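Local structure of dTDP-4-amino-4,6-dideoxyglucose formyltransferase (Mycobacterium tuberculosis CAS/NITR204, 5VYQ) at residues P107-W112 with E190-L195; G111-V116 with K197-L202. The protein probably transfers a formyl group from a folate cofactor to the amino group of the nucleotide-linked sugar dTDP-4-amino-4,6-dideoxyglucose. One frame throughout, in Å; residues are numbered along the deposited sequence.

Contact 1. Residues P107-W112 with E190-L195; sequences PYNRGW and EGNLNL. With FON (N-{[4-({[(6R)-2-amino-5-formyl-4-oxo-1,4,5,6,7,8-hexahydropteridin-6-yl]methyl}amino)phenyl]carbonyl}-L-glutamic acid), chain C; 0FX (dTDP-4-amino-4,6-dideoxyglucose), chain D.
Arg110 pairs with Leu193 and Gly111 with Asn194 in a short parallel two-stranded sheet. Its backbone bonds run in order along the strands. Arg110 N donates to Asn192 O, Asn194 N to Arg110 O, and Trp112 N to Asn194 O. The middle one is almost straight, with Asn194 N 2.8 Å from Arg110 O. Before the paired residues, Asn192 N binds Pro107 O, and Gly191 CA brings a C-H to the same oxygen.

Side-chain amides add a second set of bonds. Asn192 OD1 takes the N-H of Asn109 at 2.9 Å from Asn109 N, a donor well above its carbonyl plane. Asn192 ND2 gives a straight bond of 2.8 Å to Asn109 OD1, and the two amide planes stand 84° apart. Asn192 CG sits between its backbone N and carbonyl carbon (chi1 69°), which turns the amide back to Asn109. Asn194 ND2 reaches Asn109 OD1 weakly. It also donates to a water that lies within hydrogen-bonding distance of Asn109 O and Trp112 O.

The aliphatic part of Arg110 passes Asn192 O, with CB 3.4 Å from that oxygen, and the bend at chi3 (44°) brings NH2 to Glu190 O in a weak bond. Its NH1 is held more firmly by Leu136 O. Leu193 CB lies over one guanidinium face.

Gly111 O accepts the sugar hydroxyl O3G of dTDP-4-amino-4,6-dideoxyglucose at 2.5 Å. The polar network is consistent with a strand held in place so that this carbonyl meets the sugar.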
loop_
_atom_site.group_PDB
_atom_site.type_symbol
_atom_site.label_atom_id
_atom_site.label_comp_id
_atom_site.label_asym_id
_atom_site.label_seq_id
_atom_site.Cartn_x
_atom_site.Cartn_y
_atom_site.Cartn_z
ATOM N N PRO A 107 9.572 29.808 -2.540
ATOM C CA PRO A 107 9.157 29.885 -1.152
ATOM C C PRO A 107 7.984 28.972 -0.768
ATOM O O PRO A 107 7.313 29.251 0.224
ATOM C CB PRO A 107 8.685 31.340 -1.030
ATOM C CG PRO A 107 8.030 31.558 -2.366
ATOM C CD PRO A 107 8.880 30.812 -3.367
ATOM N N TYR A 108 7.741 27.936 -1.554
ATOM C CA TYR A 108 6.559 27.084 -1.423
ATOM C C TYR A 108 6.882 25.949 -0.454
ATOM O O TYR A 108 7.912 25.274 -0.613
ATOM C CB TYR A 108 6.102 26.549 -2.771
ATOM C CG TYR A 108 6.048 27.631 -3.843
ATOM C CD1 TYR A 108 5.309 28.776 -3.649
ATOM C CD2 TYR A 108 6.792 27.510 -5.000
ATOM C CE1 TYR A 108 5.278 29.779 -4.614
ATOM C CE2 TYR A 108 6.785 28.506 -5.964
ATOM C CZ TYR A 108 6.024 29.629 -5.747
ATOM O OH TYR A 108 6.044 30.606 -6.705
ATOM N N ASN A 109 6.024 25.718 0.542
ATOM C CA ASN A 109 6.244 24.573 1.477
ATOM C C ASN A 109 7.653 24.547 2.028
ATOM O O ASN A 109 8.341 23.519 2.094
ATOM C CB ASN A 109 5.826 23.242 0.828
ATOM C CG ASN A 109 4.300 23.224 0.574
ATOM O OD1 ASN A 109 3.547 23.758 1.376
ATOM N ND2 ASN A 109 3.852 22.603 -0.504
ATOM N N ARG A 110 8.050 25.731 2.485
ATOM C CA ARG A 110 9.259 25.837 3.327
ATOM C C ARG A 110 9.119 24.973 4.568
ATOM O O ARG A 110 7.995 24.666 4.996
ATOM C CB ARG A 110 9.472 27.295 3.707
ATOM C CG ARG A 110 9.686 28.195 2.494
ATOM C CD ARG A 110 9.376 29.668 2.688
ATOM N NE ARG A 110 9.935 30.114 3.958
ATOM C CZ ARG A 110 9.326 30.912 4.825
ATOM N NH1 ARG A 110 9.893 31.114 5.993
ATOM N NH2 ARG A 110 8.140 31.458 4.568
ATOM N N GLY A 111 10.261 24.614 5.160
ATOM C CA GLY A 111 10.268 23.888 6.431
ATOM C C GLY A 111 10.173 22.393 6.160
ATOM O O GLY A 111 10.879 21.798 5.331
ATOM N N TRP A 112 9.289 21.745 6.859
ATOM C CA TRP A 112 9.422 20.318 7.075
ATOM C C TRP A 112 8.864 19.508 5.895
ATOM O O TRP A 112 7.769 19.748 5.432
ATOM C CB TRP A 112 8.627 20.010 8.350
ATOM C CG TRP A 112 9.059 18.820 9.060
ATOM C CD1 TRP A 112 8.422 17.613 9.076
ATOM C CD2 TRP A 112 10.252 18.666 9.842
ATOM N NE1 TRP A 112 9.132 16.731 9.856
ATOM C CE2 TRP A 112 10.256 17.347 10.334
ATOM C CE3 TRP A 112 11.307 19.519 10.186
ATOM C CZ2 TRP A 112 11.294 16.841 11.132
ATOM C CZ3 TRP A 112 12.345 19.014 10.980
ATOM C CH2 TRP A 112 12.323 17.690 11.448
ATOM N N GLU A 190 6.385 35.647 0.233
ATOM C CA GLU A 190 6.797 34.919 1.422
ATOM C C GLU A 190 6.531 33.422 1.356
ATOM O O GLU A 190 7.194 32.647 2.065
ATOM C CB GLU A 190 6.155 35.540 2.668
ATOM C CG GLU A 190 6.620 36.986 2.891
ATOM C CD GLU A 190 8.136 37.066 3.008
ATOM O OE1 GLU A 190 8.694 36.443 3.917
ATOM O OE2 GLU A 190 8.770 37.636 2.110
ATOM N N GLY A 191 5.563 33.016 0.539
ATOM C CA GLY A 191 5.198 31.597 0.458
ATOM C C GLY A 191 4.539 31.101 1.722
ATOM O O GLY A 191 3.785 31.841 2.376
ATOM N N ASN A 192 4.863 29.868 2.137
ATOM C CA ASN A 192 4.297 29.297 3.332
ATOM C C ASN A 192 5.275 28.359 3.990
ATOM O O ASN A 192 6.189 27.889 3.324
ATOM C CB ASN A 192 3.006 28.550 3.003
ATOM C CG ASN A 192 3.269 27.306 2.191
ATOM O OD1 ASN A 192 3.693 27.365 1.016
ATOM N ND2 ASN A 192 3.047 26.154 2.829
ATOM N N LEU A 193 5.097 28.157 5.281
ATOM C CA LEU A 193 6.033 27.392 6.112
ATOM C C LEU A 193 5.313 26.330 6.850
ATOM O O LEU A 193 4.358 26.652 7.529
ATOM C CB LEU A 193 6.683 28.305 7.147
ATOM C CG LEU A 193 7.675 27.794 8.165
ATOM C CD1 LEU A 193 8.898 27.125 7.538
ATOM C CD2 LEU A 193 8.116 28.816 9.208
ATOM N N ASN A 194 5.821 25.089 6.772
ATOM C CA ASN A 194 5.316 23.965 7.539
ATOM C C ASN A 194 6.361 23.518 8.552
ATOM O O ASN A 194 7.575 23.411 8.255
ATOM C CB ASN A 194 4.955 22.798 6.622
ATOM C CG ASN A 194 3.828 23.138 5.662
ATOM O OD1 ASN A 194 2.734 23.524 6.087
ATOM N ND2 ASN A 194 4.072 22.980 4.372
ATOM N N LEU A 195 5.904 23.242 9.768
ATOM C CA LEU A 195 6.794 22.772 10.806
ATOM C C LEU A 195 6.492 21.294 11.115
ATOM O O LEU A 195 5.481 20.732 10.654
ATOM C CB LEU A 195 6.723 23.625 12.067
ATOM C CG LEU A 195 7.027 25.125 11.936
ATOM C CD1 LEU A 195 6.843 25.810 13.281
ATOM C CD2 LEU A 195 8.461 25.327 11.463
HETATM N N1 FON C . 18.975 28.118 10.518
HETATM C C2 FON C . 18.294 29.185 10.115
HETATM N NA2 FON C . 18.461 30.353 10.799
HETATM N N3 FON C . 17.456 29.087 9.069
HETATM C C4 FON C . 17.258 27.938 8.379
HETATM O O4 FON C . 16.493 27.896 7.386
HETATM C C4A FON C . 18.026 26.747 8.780
HETATM N N5 FON C . 17.919 25.464 8.216
HETATM C C6 FON C . 18.260 24.363 9.131
HETATM C C7 FON C . 19.679 24.617 9.647
HETATM N N8 FON C . 19.698 25.895 10.316
HETATM C C8A FON C . 18.929 26.923 9.913
HETATM C C9 FON C . 17.231 24.171 10.268
HETATM N N10 FON C . 15.960 23.743 9.691
HETATM C C11 FON C . 12.527 22.979 11.912
HETATM C C12 FON C . 12.509 22.916 10.519
HETATM C C13 FON C . 13.671 23.175 9.799
HETATM C C14 FON C . 14.860 23.480 10.450
HETATM C C15 FON C . 14.894 23.548 11.839
HETATM C C16 FON C . 13.726 23.300 12.561
HETATM C C FON C . 11.233 22.691 12.684
HETATM O O FON C . 10.215 22.209 12.144
HETATM N N FON C . 11.235 22.949 13.996
HETATM C CA FON C . 10.116 22.643 14.887
HETATM C CB FON C . 10.538 21.759 16.072
HETATM C CG FON C . 11.122 20.444 15.542
HETATM C CD FON C . 11.200 19.281 16.511
HETATM O OE1 FON C . 10.424 19.256 17.489
HETATM O OE2 FON C . 12.016 18.353 16.271
HETATM C CT FON C . 9.504 23.927 15.360
HETATM O O1 FON C . 8.341 23.833 15.822
HETATM O O2 FON C . 10.153 24.999 15.260
HETATM C CP1 FON C . 17.519 25.288 7.028
HETATM O O3 FON C . 17.401 24.166 6.548
HETATM O O4P 0FX D . 15.487 15.661 4.053
HETATM P P2 0FX D . 15.762 16.042 5.468
HETATM O O3P 0FX D . 17.202 15.952 5.920
HETATM O O1G 0FX D . 15.071 17.499 5.563
HETATM C C1G 0FX D . 14.586 18.036 6.780
HETATM C C2G 0FX D . 13.556 19.111 6.408
HETATM O O2G 0FX D . 12.569 18.459 5.598
HETATM C C3G 0FX D . 14.237 20.200 5.561
HETATM O O3G 0FX D . 13.274 21.138 5.021
HETATM C C4G 0FX D . 15.369 20.818 6.372
HETATM N N4A 0FX D . 16.027 21.808 5.487
HETATM C C5G 0FX D . 16.326 19.708 6.809
HETATM C C6G 0FX D . 17.262 20.284 7.869
HETATM O O5G 0FX D . 15.683 18.619 7.494
HETATM O OPP 0FX D . 14.837 15.216 6.495
HETATM P P 0FX D . 14.926 13.672 6.961
HETATM O O1P 0FX D . 14.553 13.663 8.393
HETATM O O2P 0FX D . 16.218 13.080 6.458
HETATM O O5 0FX D . 13.760 12.941 6.139
HETATM C C5 0FX D . 13.866 12.702 4.754
HETATM C C4 0FX D . 12.502 12.317 4.215
HETATM O O4 0FX D . 12.121 11.083 4.817
HETATM C C3 0FX D . 11.335 13.245 4.550
HETATM O O3 0FX D . 11.241 14.308 3.593
HETATM C C2 0FX D . 10.095 12.373 4.495
HETATM C C1 0FX D . 10.699 11.076 4.986
HETATM N N11 0FX D . 10.417 10.846 6.408
HETATM C C61 0FX D . 11.316 11.005 7.402
HETATM C C51 0FX D . 10.987 10.732 8.715
HETATM C C5A 0FX D . 12.009 10.966 9.799
HETATM C C21 0FX D . 9.202 10.257 6.747
HETATM O O21 0FX D . 8.335 10.044 5.785
HETATM N N31 0FX D . 8.845 9.991 8.004
HETATM C C41 0FX D . 9.758 10.175 8.985
HETATM O O41 0FX D . 9.380 9.871 10.244
HETATM O O HOH W 1 6.739 21.810 3.814
#

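Contact 2. Residues G111-V116 with K197-L202; sequences GWFPQV and KDFEQL. With 0FX (dTDP-4-amino-4,6-dideoxyglucose), chain D; FON (N-{[4-({[(6R)-2-amino-5-formyl-4-oxo-1,4,5,6,7,8-hexahydropteridin-6-yl]methyl}amino)phenyl]carbonyl}-L-glutamic acid), chain C.
Phe113 turns its ring edge to the face of Phe199 in a T-shaped pair, the tight centre of this contact. The ring centres are 4.8 Å apart and the planes 73° apart. Phe113 CD2 stands over the centre of the Phe199 ring, while Phe113 CE2 comes to 3.7 Å from Phe199 CE2. Phe199 CG is anti to the backbone N (chi1 178°), which carries its ring from helix 196-203 toward Phe113. Trp112 crosses Phe199 obliquely, with its CD1 3.7 Å from Phe199 CB. Its NE1 lies over the centre of one Phe113 face. Over the opposite face, toward the rim, lies C3 of the deoxyribose of dTDP-4-amino-4,6-dideoxyglucose.

Packing is looser at Val116. Its CG1 meets the edge of Phe199 and also lies 4.0 Å from Leu202 CD2. Phe117 and Ile120 of helix 114-121 extend the apolar surface against Leu202. On the more polar side, a water accepts from Trp112 NE1 at 3.1 Å and donates to Glu200 OE2. Glu200 OE1 forms a salt bridge with Arg203.

The substrate is also gripped by polar groups: Phe113 N donates to O2G of the amino sugar at 2.9 Å, and Gln115 NE2 to the deoxyribose O3. Together, Trp112, Phe113 and Phe199 form an aromatic cluster beside the nucleotide-sugar pocket of this N-formyltransferase.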
loop_
_atom_site.group_PDB
_atom_site.type_symbol
_atom_site.label_atom_id
_atom_site.label_comp_id
_atom_site.label_asym_id
_atom_site.label_seq_id
_atom_site.Cartn_x
_atom_site.Cartn_y
_atom_site.Cartn_z
ATOM N N GLY A 111 10.261 24.614 5.160
ATOM C CA GLY A 111 10.268 23.888 6.431
ATOM C C GLY A 111 10.173 22.393 6.160
ATOM O O GLY A 111 10.879 21.798 5.331
ATOM N N TRP A 112 9.289 21.745 6.859
ATOM C CA TRP A 112 9.422 20.318 7.075
ATOM C C TRP A 112 8.864 19.508 5.895
ATOM O O TRP A 112 7.769 19.748 5.432
ATOM C CB TRP A 112 8.627 20.010 8.350
ATOM C CG TRP A 112 9.059 18.820 9.060
ATOM C CD1 TRP A 112 8.422 17.613 9.076
ATOM C CD2 TRP A 112 10.252 18.666 9.842
ATOM N NE1 TRP A 112 9.132 16.731 9.856
ATOM C CE2 TRP A 112 10.256 17.347 10.334
ATOM C CE3 TRP A 112 11.307 19.519 10.186
ATOM C CZ2 TRP A 112 11.294 16.841 11.132
ATOM C CZ3 TRP A 112 12.345 19.014 10.980
ATOM C CH2 TRP A 112 12.323 17.690 11.448
ATOM N N PHE A 113 9.658 18.558 5.417
ATOM C CA PHE A 113 9.248 17.560 4.432
ATOM C C PHE A 113 8.468 18.146 3.246
ATOM O O PHE A 113 7.329 17.805 2.986
ATOM C CB PHE A 113 8.461 16.427 5.072
ATOM C CG PHE A 113 9.154 15.718 6.207
ATOM C CD1 PHE A 113 10.504 15.886 6.523
ATOM C CD2 PHE A 113 8.428 14.766 6.929
ATOM C CE1 PHE A 113 11.083 15.191 7.571
ATOM C CE2 PHE A 113 9.005 14.016 7.942
ATOM C CZ PHE A 113 10.349 14.238 8.273
ATOM N N PRO A 114 9.115 19.056 2.519
ATOM C CA PRO A 114 8.305 19.777 1.511
ATOM C C PRO A 114 7.460 18.939 0.541
ATOM O O PRO A 114 6.331 19.361 0.204
ATOM C CB PRO A 114 9.368 20.584 0.753
ATOM C CG PRO A 114 10.376 20.915 1.821
ATOM C CD PRO A 114 10.460 19.642 2.655
ATOM N N GLN A 115 8.007 17.850 0.009
ATOM C CA GLN A 115 7.298 17.073 -1.031
ATOM C C GLN A 115 6.012 16.458 -0.444
ATOM O O GLN A 115 5.072 16.232 -1.191
ATOM C CB GLN A 115 8.156 15.954 -1.642
ATOM C CG GLN A 115 8.465 14.703 -0.786
ATOM C CD GLN A 115 9.478 14.933 0.296
ATOM O OE1 GLN A 115 10.169 15.975 0.322
ATOM N NE2 GLN A 115 9.540 14.007 1.237
ATOM N N VAL A 116 5.981 16.163 0.854
ATOM C CA VAL A 116 4.761 15.647 1.481
ATOM C C VAL A 116 3.636 16.645 1.264
ATOM O O VAL A 116 2.562 16.327 0.769
ATOM C CB VAL A 116 4.939 15.333 2.978
ATOM C CG1 VAL A 116 3.613 14.960 3.580
ATOM C CG2 VAL A 116 6.011 14.272 3.196
ATOM N N LYS A 197 5.255 19.869 13.560
ATOM C CA LYS A 197 3.893 19.611 14.018
ATOM C C LYS A 197 2.814 19.517 12.947
ATOM O O LYS A 197 1.792 18.824 13.103
ATOM C CB LYS A 197 3.444 20.669 15.038
ATOM C CG LYS A 197 3.381 22.096 14.498
ATOM C CD LYS A 197 2.259 22.928 15.116
ATOM C CE LYS A 197 0.940 22.708 14.376
ATOM N NZ LYS A 197 -0.277 22.785 15.236
ATOM N N ASP A 198 2.960 20.298 11.881
ATOM C CA ASP A 198 2.044 20.229 10.760
ATOM C C ASP A 198 2.084 18.858 10.078
ATOM O O ASP A 198 1.043 18.353 9.644
ATOM C CB ASP A 198 2.332 21.342 9.744
ATOM C CG ASP A 198 2.193 22.721 10.345
ATOM O OD1 ASP A 198 1.055 23.049 10.768
ATOM O OD2 ASP A 198 3.219 23.440 10.386
ATOM N N PHE A 199 3.269 18.239 10.003
ATOM C CA PHE A 199 3.398 16.876 9.500
ATOM C C PHE A 199 2.790 15.882 10.487
ATOM O O PHE A 199 2.009 14.998 10.110
ATOM C CB PHE A 199 4.876 16.528 9.266
ATOM C CG PHE A 199 5.083 15.134 8.807
ATOM C CD1 PHE A 199 4.766 14.780 7.508
ATOM C CD2 PHE A 199 5.547 14.177 9.678
ATOM C CE1 PHE A 199 4.935 13.480 7.077
ATOM C CE2 PHE A 199 5.718 12.888 9.232
ATOM C CZ PHE A 199 5.406 12.535 7.955
ATOM N N GLU A 200 3.108 16.024 11.773
ATOM C CA GLU A 200 2.501 15.106 12.776
ATOM C C GLU A 200 0.995 15.163 12.722
ATOM O O GLU A 200 0.272 14.150 12.730
ATOM C CB GLU A 200 3.026 15.409 14.207
ATOM C CG GLU A 200 4.529 15.162 14.323
ATOM C CD GLU A 200 4.878 13.733 13.956
ATOM O OE1 GLU A 200 4.250 12.860 14.584
ATOM O OE2 GLU A 200 5.741 13.487 13.086
ATOM N N GLN A 201 0.437 16.339 12.578
ATOM C CA GLN A 201 -0.997 16.389 12.462
ATOM C C GLN A 201 -1.596 15.756 11.205
ATOM O O GLN A 201 -2.594 15.058 11.265
ATOM C CB GLN A 201 -1.436 17.828 12.534
ATOM C CG GLN A 201 -2.927 17.985 12.550
ATOM C CD GLN A 201 -3.363 19.379 12.902
ATOM O OE1 GLN A 201 -2.864 19.987 13.852
ATOM N NE2 GLN A 201 -4.319 19.896 12.144
ATOM N N LEU A 202 -0.962 15.968 10.059
ATOM C CA LEU A 202 -1.385 15.351 8.802
ATOM C C LEU A 202 -1.398 13.813 8.803
ATOM O O LEU A 202 -2.192 13.155 8.086
ATOM C CB LEU A 202 -0.422 15.866 7.736
ATOM C CG LEU A 202 -0.756 15.747 6.258
ATOM C CD1 LEU A 202 -2.039 16.464 5.848
ATOM C CD2 LEU A 202 0.409 16.378 5.497
HETATM O O4P 0FX D . 15.487 15.661 4.053
HETATM P P2 0FX D . 15.762 16.042 5.468
HETATM O O3P 0FX D . 17.202 15.952 5.920
HETATM O O1G 0FX D . 15.071 17.499 5.563
HETATM C C1G 0FX D . 14.586 18.036 6.780
HETATM C C2G 0FX D . 13.556 19.111 6.408
HETATM O O2G 0FX D . 12.569 18.459 5.598
HETATM C C3G 0FX D . 14.237 20.200 5.561
HETATM O O3G 0FX D . 13.274 21.138 5.021
HETATM C C4G 0FX D . 15.369 20.818 6.372
HETATM N N4A 0FX D . 16.027 21.808 5.487
HETATM C C5G 0FX D . 16.326 19.708 6.809
HETATM C C6G 0FX D . 17.262 20.284 7.869
HETATM O O5G 0FX D . 15.683 18.619 7.494
HETATM O OPP 0FX D . 14.837 15.216 6.495
HETATM P P 0FX D . 14.926 13.672 6.961
HETATM O O1P 0FX D . 14.553 13.663 8.393
HETATM O O2P 0FX D . 16.218 13.080 6.458
HETATM O O5 0FX D . 13.760 12.941 6.139
HETATM C C5 0FX D . 13.866 12.702 4.754
HETATM C C4 0FX D . 12.502 12.317 4.215
HETATM O O4 0FX D . 12.121 11.083 4.817
HETATM C C3 0FX D . 11.335 13.245 4.550
HETATM O O3 0FX D . 11.241 14.308 3.593
HETATM C C2 0FX D . 10.095 12.373 4.495
HETATM C C1 0FX D . 10.699 11.076 4.986
HETATM N N11 0FX D . 10.417 10.846 6.408
HETATM C C61 0FX D . 11.316 11.005 7.402
HETATM C C51 0FX D . 10.987 10.732 8.715
HETATM C C5A 0FX D . 12.009 10.966 9.799
HETATM C C21 0FX D . 9.202 10.257 6.747
HETATM O O21 0FX D . 8.335 10.044 5.785
HETATM N N31 0FX D . 8.845 9.991 8.004
HETATM C C41 0FX D . 9.758 10.175 8.985
HETATM O O41 0FX D . 9.380 9.871 10.244
HETATM N N1 FON C . 18.975 28.118 10.518
HETATM C C2 FON C . 18.294 29.185 10.115
HETATM N NA2 FON C . 18.461 30.353 10.799
HETATM N N3 FON C . 17.456 29.087 9.069
HETATM C C4 FON C . 17.258 27.938 8.379
HETATM O O4 FON C . 16.493 27.896 7.386
HETATM C C4A FON C . 18.026 26.747 8.780
HETATM N N5 FON C . 17.919 25.464 8.216
HETATM C C6 FON C . 18.260 24.363 9.131
HETATM C C7 FON C . 19.679 24.617 9.647
HETATM N N8 FON C . 19.698 25.895 10.316
HETATM C C8A FON C . 18.929 26.923 9.913
HETATM C C9 FON C . 17.231 24.171 10.268
HETATM N N10 FON C . 15.960 23.743 9.691
HETATM C C11 FON C . 12.527 22.979 11.912
HETATM C C12 FON C . 12.509 22.916 10.519
HETATM C C13 FON C . 13.671 23.175 9.799
HETATM C C14 FON C . 14.860 23.480 10.450
HETATM C C15 FON C . 14.894 23.548 11.839
HETATM C C16 FON C . 13.726 23.300 12.561
HETATM C C FON C . 11.233 22.691 12.684
HETATM O O FON C . 10.215 22.209 12.144
HETATM N N FON C . 11.235 22.949 13.996
HETATM C CA FON C . 10.116 22.643 14.887
HETATM C CB FON C . 10.538 21.759 16.072
HETATM C CG FON C . 11.122 20.444 15.542
HETATM C CD FON C . 11.200 19.281 16.511
HETATM O OE1 FON C . 10.424 19.256 17.489
HETATM O OE2 FON C . 12.016 18.353 16.271
HETATM C CT FON C . 9.504 23.927 15.360
HETATM O O1 FON C . 8.341 23.833 15.822
HETATM O O2 FON C . 10.153 24.999 15.260
HETATM C CP1 FON C . 17.519 25.288 7.028
HETATM O O3 FON C . 17.401 24.166 6.548
HETATM O O HOH W 2 8.585 14.186 11.577
#

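In the fold
Contacts 1 and 2 share Gly111 and Trp112, and their centres lie about 10 Å apart. In each part of the chain a short strand is followed by a helix: 110-111 by 114-121, and 193-194 by 196-203. Contact 1 joins the strands; contact 2 sets the residues leading into helix 114-121, and its first turn, against helix 196-203. The strand pairing is partly buried, with Glu190, Gly191 and Leu193 exposed, and it relies on backbone and amide hydrogen bonds. Contact 2 is more buried and smaller, and no direct hydrogen bond crosses it. Aromatic and aliphatic packing holds it instead. Both touch the folinic acid and the dTDP-sugar, so polar pairing and apolar packing meet beside the two ligands.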